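Local coordinates for aldehyde dehydrogenase family protein (Pseudomonas syringae pv. tomato, PDB 6X9L) that is a long-chain aliphatic aldehyde dehydrogenase that binds NAD+ and octanal and probably uses NAD+ as its electron acceptor, at residues R134-T137 against T142-E145; L430-A435 against V443-P448. The protein carries 1 engineered substitution. All coordinates share one frame; numbering follows the deposited sequence.

Interaction 1: R134-T137 against T142-E145; sequences RFQT and TAIE
Thr137 and Ile144 face each other as an antiparallel hydrogen-bonded pair, and two backbone bonds join them. Thr137 N donates to Ile144 O at 2.8 Å. In return, Ile144 N donates to Thr137 O at 2.7 Å. The next pair, Gln136 with Glu145, is non-hydrogen-bonded. Two CA-H...O contacts accompany it: Gln136 CA lies 3.1 Å from Ile144 O, and Glu145 CA lies 3.2 Å from Phe135 O. Thr137 O also receives Ala143 CA, so this carbonyl meets both an N-H and a C-H from the opposite strand.

Strands 136-138 and 143-155 form a beta hairpin. It projects far from the chain centre and takes part in the dimer interface, as in related aldehyde dehydrogenases. Strand 477-483 pairs with the other edge of 143-155, through Ala143 and Glu145. From the second subunit, Asn451 hydrogen-bonds Thr142 OG1, and Pro455 packs on Ile144.

The main side-chain contact is between Gln136 and Glu145, on one face of the sheet. With CG anti to the backbone N (chi1 177°), the Gln136 chain runs alongside that of Glu145, and the two CG atoms meet at 4.0 Å. Thr137 and Ile144 occupy the other face, where their CB atoms are 4.4 Å apart. Phe135 turns its ring away from the hairpin partner, onto Pro75 and Arg78 of helix 75-91.

Interaction 2: L430-A435 against V443-P448; sequences LARSVA and VHLNYP
The helix segment 430-435 runs nearly antiparallel to strand 443-445, at 170° between their directions, and their axes come within 9.2 Å. The gap narrows toward Ala435 and Val443, whose CA atoms are 5.8 Å apart.

The side chains meet by apolar packing. The methyl of Ala435 points at the strand, and its CB touches Val443 CG1 at 3.5 Å. The two branches of Val443 divide the work. CG1, anti to the backbone N (chi1 -167°), meets this methyl, while CG2 lies 3.5 Å from Ala435 O. Leu445 spans one turn of the helix, from Ala431 to Ala435. Its CD2 meets both Ala435 CB, at 3.9 Å, and Ala431 O, at 4.0 Å. The CB of Arg432 points away from the strand, yet its CG still meets Leu445 CD1 at 4.1 Å. The extended arginine chain crosses the leucine at about a right angle. Only its aliphatic part takes part here. Ala431 and Ala435 both point toward the strand, where Val443 and Leu445 point back at them.

The contact packs the helix and the second strand of a beta-alpha-beta unit, made of strand 422-424, helix 428-435 and strand 442-445. Val443 and Leu445 also rest on Val423 of the neighbouring parallel strand. Lys480 NZ of the second subunit hydrogen-bonds Ala435 O, and Phe485 of that subunit makes a cation-pi contact with Arg432. Strand 442-445 is the outermost of its sheet within this chain, but Val443 and His444 pair in parallel with a strand of the second subunit, so the sheet runs on across the interface.

In the fold
From the N terminus, interaction 1 comes first. It closes the short turn between 134-137 and 142-145. Interaction 2 follows almost 300 residues later and closes the connection from helix 428-435 to strand 442-445. The two are in series, so neither nests in nor crosses the other. Their centres are 36 Å apart, and their nearest atoms are about 26 Å apart. Interaction 1 belongs to the hairpin that joins the sheet containing strand 143-155. Interaction 2 ties a helix to the edge, within this chain, of another sheet, which continues into the second subunit. Both reach the second subunit, so each local closure also forms part of the dimer interface.

Interaction 1: R134-T137 against T142-E145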
loop_
_atom_site.group_PDB
_atom_site.type_symbol
_atom_site.label_atom_id
_atom_site.label_comp_id
_atom_site.label_asym_id
_atom_site.label_seq_id
_atom_site.Cartn_x
_atom_site.Cartn_y
_atom_site.Cartn_z
ATOM N N ARG A 134 -4.720 -20.925 2.088
ATOM C CA ARG A 134 -3.427 -21.561 2.321
ATOM C C ARG A 134 -2.480 -20.506 2.883
ATOM O O ARG A 134 -2.036 -19.612 2.153
ATOM C CB ARG A 134 -2.873 -22.171 1.033
ATOM C CG ARG A 134 -3.770 -23.214 0.366
ATOM C CD ARG A 134 -3.502 -24.629 0.866
ATOM N NE ARG A 134 -2.400 -25.287 0.156
ATOM C CZ ARG A 134 -1.235 -25.616 0.710
ATOM N NH1 ARG A 134 -1.004 -25.360 1.994
ATOM N NH2 ARG A 134 -0.296 -26.211 -0.019
ATOM N N PHE A 135 -2.169 -20.606 4.175
ATOM C CA PHE A 135 -1.264 -19.631 4.766
ATOM C C PHE A 135 0.190 -19.906 4.409
ATOM O O PHE A 135 0.997 -18.971 4.378
ATOM C CB PHE A 135 -1.441 -19.584 6.287
ATOM C CG PHE A 135 -2.762 -19.009 6.728
ATOM C CD1 PHE A 135 -2.921 -17.651 6.882
ATOM C CD2 PHE A 135 -3.847 -19.830 6.998
ATOM C CE1 PHE A 135 -4.139 -17.113 7.297
ATOM C CE2 PHE A 135 -5.054 -19.298 7.415
ATOM C CZ PHE A 135 -5.199 -17.940 7.561
ATOM N N GLN A 136 0.530 -21.153 4.107
ATOM C CA GLN A 136 1.854 -21.514 3.634
ATOM C C GLN A 136 1.770 -22.156 2.258
ATOM O O GLN A 136 0.825 -22.890 1.955
ATOM C CB GLN A 136 2.540 -22.475 4.590
ATOM C CG GLN A 136 3.888 -22.935 4.112
ATOM C CD GLN A 136 4.440 -24.017 4.986
ATOM O OE1 GLN A 136 5.418 -23.816 5.717
ATOM N NE2 GLN A 136 3.815 -25.188 4.927
ATOM N N THR A 137 2.780 -21.878 1.439
ATOM C CA THR A 137 2.931 -22.415 0.089
ATOM C C THR A 137 4.398 -22.761 -0.110
ATOM O O THR A 137 5.277 -22.058 0.397
ATOM C CB THR A 137 2.486 -21.403 -0.969
ATOM O OG1 THR A 137 1.103 -21.120 -0.789
ATOM C CG2 THR A 137 2.698 -21.935 -2.363
ATOM N N THR A 142 11.877 -22.775 -1.326
ATOM C CA THR A 142 11.369 -21.540 -0.736
ATOM C C THR A 142 9.910 -21.723 -0.365
ATOM O O THR A 142 9.131 -22.272 -1.147
ATOM C CB THR A 142 11.504 -20.333 -1.700
ATOM O OG1 THR A 142 12.889 -20.001 -1.881
ATOM C CG2 THR A 142 10.756 -19.111 -1.154
ATOM N N ALA A 143 9.539 -21.264 0.824
ATOM C CA ALA A 143 8.166 -21.334 1.304
ATOM C C ALA A 143 7.648 -19.924 1.564
ATOM O O ALA A 143 8.366 -19.079 2.108
ATOM C CB ALA A 143 8.054 -22.178 2.589
ATOM N N ILE A 144 6.404 -19.681 1.156
ATOM C CA ILE A 144 5.706 -18.422 1.392
ATOM C C ILE A 144 4.751 -18.628 2.556
ATOM O O ILE A 144 3.869 -19.494 2.498
ATOM C CB ILE A 144 4.930 -17.968 0.151
ATOM C CG1 ILE A 144 5.777 -18.148 -1.114
ATOM C CG2 ILE A 144 4.397 -16.546 0.345
ATOM C CD1 ILE A 144 6.855 -17.138 -1.287
ATOM N N GLU A 145 4.910 -17.842 3.611
ATOM C CA GLU A 145 3.986 -17.881 4.732
ATOM C C GLU A 145 3.287 -16.534 4.842
ATOM O O GLU A 145 3.933 -15.491 4.781
ATOM C CB GLU A 145 4.720 -18.245 6.021
ATOM C CG GLU A 145 5.351 -19.644 5.954
ATOM C CD GLU A 145 5.881 -20.129 7.296
ATOM O OE1 GLU A 145 5.660 -19.427 8.307
ATOM O OE2 GLU A 145 6.513 -21.209 7.333
#

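Interaction 2: L430-A435 against V443-P448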
loop_
_atom_site.group_PDB
_atom_site.type_symbol
_atom_site.label_atom_id
_atom_site.label_comp_id
_atom_site.label_asym_id
_atom_site.label_seq_id
_atom_site.Cartn_x
_atom_site.Cartn_y
_atom_site.Cartn_z
ATOM N N LEU A 430 -20.026 -5.292 -26.346
ATOM C CA LEU A 430 -19.668 -3.881 -26.332
ATOM C C LEU A 430 -19.594 -3.349 -24.908
ATOM O O LEU A 430 -18.641 -2.648 -24.549
ATOM C CB LEU A 430 -20.667 -3.073 -27.158
ATOM C CG LEU A 430 -20.520 -1.560 -26.972
ATOM C CD1 LEU A 430 -19.306 -0.994 -27.707
ATOM C CD2 LEU A 430 -21.790 -0.873 -27.406
ATOM N N ALA A 431 -20.583 -3.690 -24.076
ATOM C CA ALA A 431 -20.617 -3.182 -22.705
ATOM C C ALA A 431 -19.392 -3.632 -21.902
ATOM O O ALA A 431 -18.846 -2.861 -21.105
ATOM C CB ALA A 431 -21.911 -3.624 -22.024
ATOM N N ARG A 432 -18.937 -4.869 -22.110
ATOM C CA ARG A 432 -17.714 -5.332 -21.457
ATOM C C ARG A 432 -16.505 -4.512 -21.894
ATOM O O ARG A 432 -15.719 -4.050 -21.058
ATOM C CB ARG A 432 -17.473 -6.808 -21.760
ATOM C CG ARG A 432 -18.354 -7.732 -21.002
ATOM C CD ARG A 432 -18.521 -9.032 -21.752
ATOM N NE ARG A 432 -18.891 -10.119 -20.855
ATOM C CZ ARG A 432 -19.537 -11.214 -21.233
ATOM N NH1 ARG A 432 -19.910 -11.367 -22.497
ATOM N NH2 ARG A 432 -19.815 -12.154 -20.338
ATOM N N SER A 433 -16.315 -4.350 -23.207
ATOM C CA SER A 433 -15.154 -3.604 -23.674
ATOM C C SER A 433 -15.147 -2.176 -23.113
ATOM O O SER A 433 -14.079 -1.642 -22.787
ATOM C CB SER A 433 -15.102 -3.609 -25.205
ATOM O OG SER A 433 -15.923 -2.596 -25.757
ATOM N N VAL A 434 -16.317 -1.548 -22.968
ATOM C CA VAL A 434 -16.360 -0.224 -22.352
ATOM C C VAL A 434 -15.961 -0.306 -20.875
ATOM O O VAL A 434 -15.179 0.523 -20.379
ATOM C CB VAL A 434 -17.755 0.414 -22.525
ATOM C CG1 VAL A 434 -17.715 1.885 -22.101
ATOM C CG2 VAL A 434 -18.250 0.274 -23.963
ATOM N N ALA A 435 -16.501 -1.299 -20.150
ATOM C CA ALA A 435 -16.179 -1.446 -18.735
ATOM C C ALA A 435 -14.678 -1.553 -18.526
ATOM O O ALA A 435 -14.123 -0.925 -17.619
ATOM C CB ALA A 435 -16.895 -2.663 -18.147
ATOM N N VAL A 443 -16.774 -1.973 -12.059
ATOM C CA VAL A 443 -17.715 -1.569 -13.095
ATOM C C VAL A 443 -18.863 -2.566 -13.084
ATOM O O VAL A 443 -18.630 -3.780 -13.082
ATOM C CB VAL A 443 -17.065 -1.512 -14.489
ATOM C CG1 VAL A 443 -17.976 -0.780 -15.459
ATOM C CG2 VAL A 443 -15.650 -0.884 -14.427
ATOM N N HIS A 444 -20.093 -2.049 -13.074
ATOM C CA HIS A 444 -21.311 -2.841 -12.937
ATOM C C HIS A 444 -22.134 -2.764 -14.215
ATOM O O HIS A 444 -22.503 -1.670 -14.657
ATOM C CB HIS A 444 -22.156 -2.355 -11.759
ATOM C CG HIS A 444 -21.487 -2.498 -10.429
ATOM N ND1 HIS A 444 -21.970 -3.321 -9.434
ATOM C CD2 HIS A 444 -20.377 -1.908 -9.921
ATOM C CE1 HIS A 444 -21.184 -3.236 -8.376
ATOM N NE2 HIS A 444 -20.206 -2.393 -8.649
ATOM N N LEU A 445 -22.471 -3.927 -14.764
ATOM C CA LEU A 445 -23.141 -4.031 -16.054
ATOM C C LEU A 445 -24.624 -4.320 -15.862
ATOM O O LEU A 445 -24.989 -5.328 -15.240
ATOM C CB LEU A 445 -22.504 -5.138 -16.878
ATOM C CG LEU A 445 -20.995 -5.043 -16.982
ATOM C CD1 LEU A 445 -20.504 -6.172 -17.854
ATOM C CD2 LEU A 445 -20.601 -3.697 -17.574
ATOM N N ASN A 446 -25.474 -3.450 -16.412
ATOM C CA ASN A 446 -26.923 -3.651 -16.396
ATOM C C ASN A 446 -27.420 -4.031 -14.996
ATOM O O ASN A 446 -28.196 -4.971 -14.813
ATOM C CB ASN A 446 -27.324 -4.706 -17.430
ATOM C CG ASN A 446 -26.895 -4.335 -18.836
ATOM O OD1 ASN A 446 -27.090 -3.205 -19.283
ATOM N ND2 ASN A 446 -26.294 -5.286 -19.539
ATOM N N TYR A 447 -26.928 -3.306 -13.998
ATOM C CA TYR A 447 -27.412 -3.347 -12.621
ATOM C C TYR A 447 -27.365 -4.748 -12.029
ATOM O O TYR A 447 -28.381 -5.263 -11.531
ATOM C CB TYR A 447 -28.820 -2.758 -12.551
ATOM C CG TYR A 447 -28.867 -1.365 -13.145
ATOM C CD1 TYR A 447 -28.194 -0.309 -12.551
ATOM C CD2 TYR A 447 -29.562 -1.111 -14.322
ATOM C CE1 TYR A 447 -28.213 0.965 -13.103
ATOM C CE2 TYR A 447 -29.596 0.166 -14.875
ATOM C CZ TYR A 447 -28.916 1.195 -14.268
ATOM O OH TYR A 447 -28.951 2.457 -14.830
ATOM N N PRO A 448 -26.186 -5.364 -12.002
ATOM C CA PRO A 448 -26.035 -6.641 -11.301
ATOM C C PRO A 448 -26.316 -6.473 -9.817
ATOM O O PRO A 448 -26.343 -5.363 -9.279
ATOM C CB PRO A 448 -24.569 -7.000 -11.549
ATOM C CG PRO A 448 -23.903 -5.661 -11.612
ATOM C CD PRO A 448 -24.890 -4.738 -12.297
#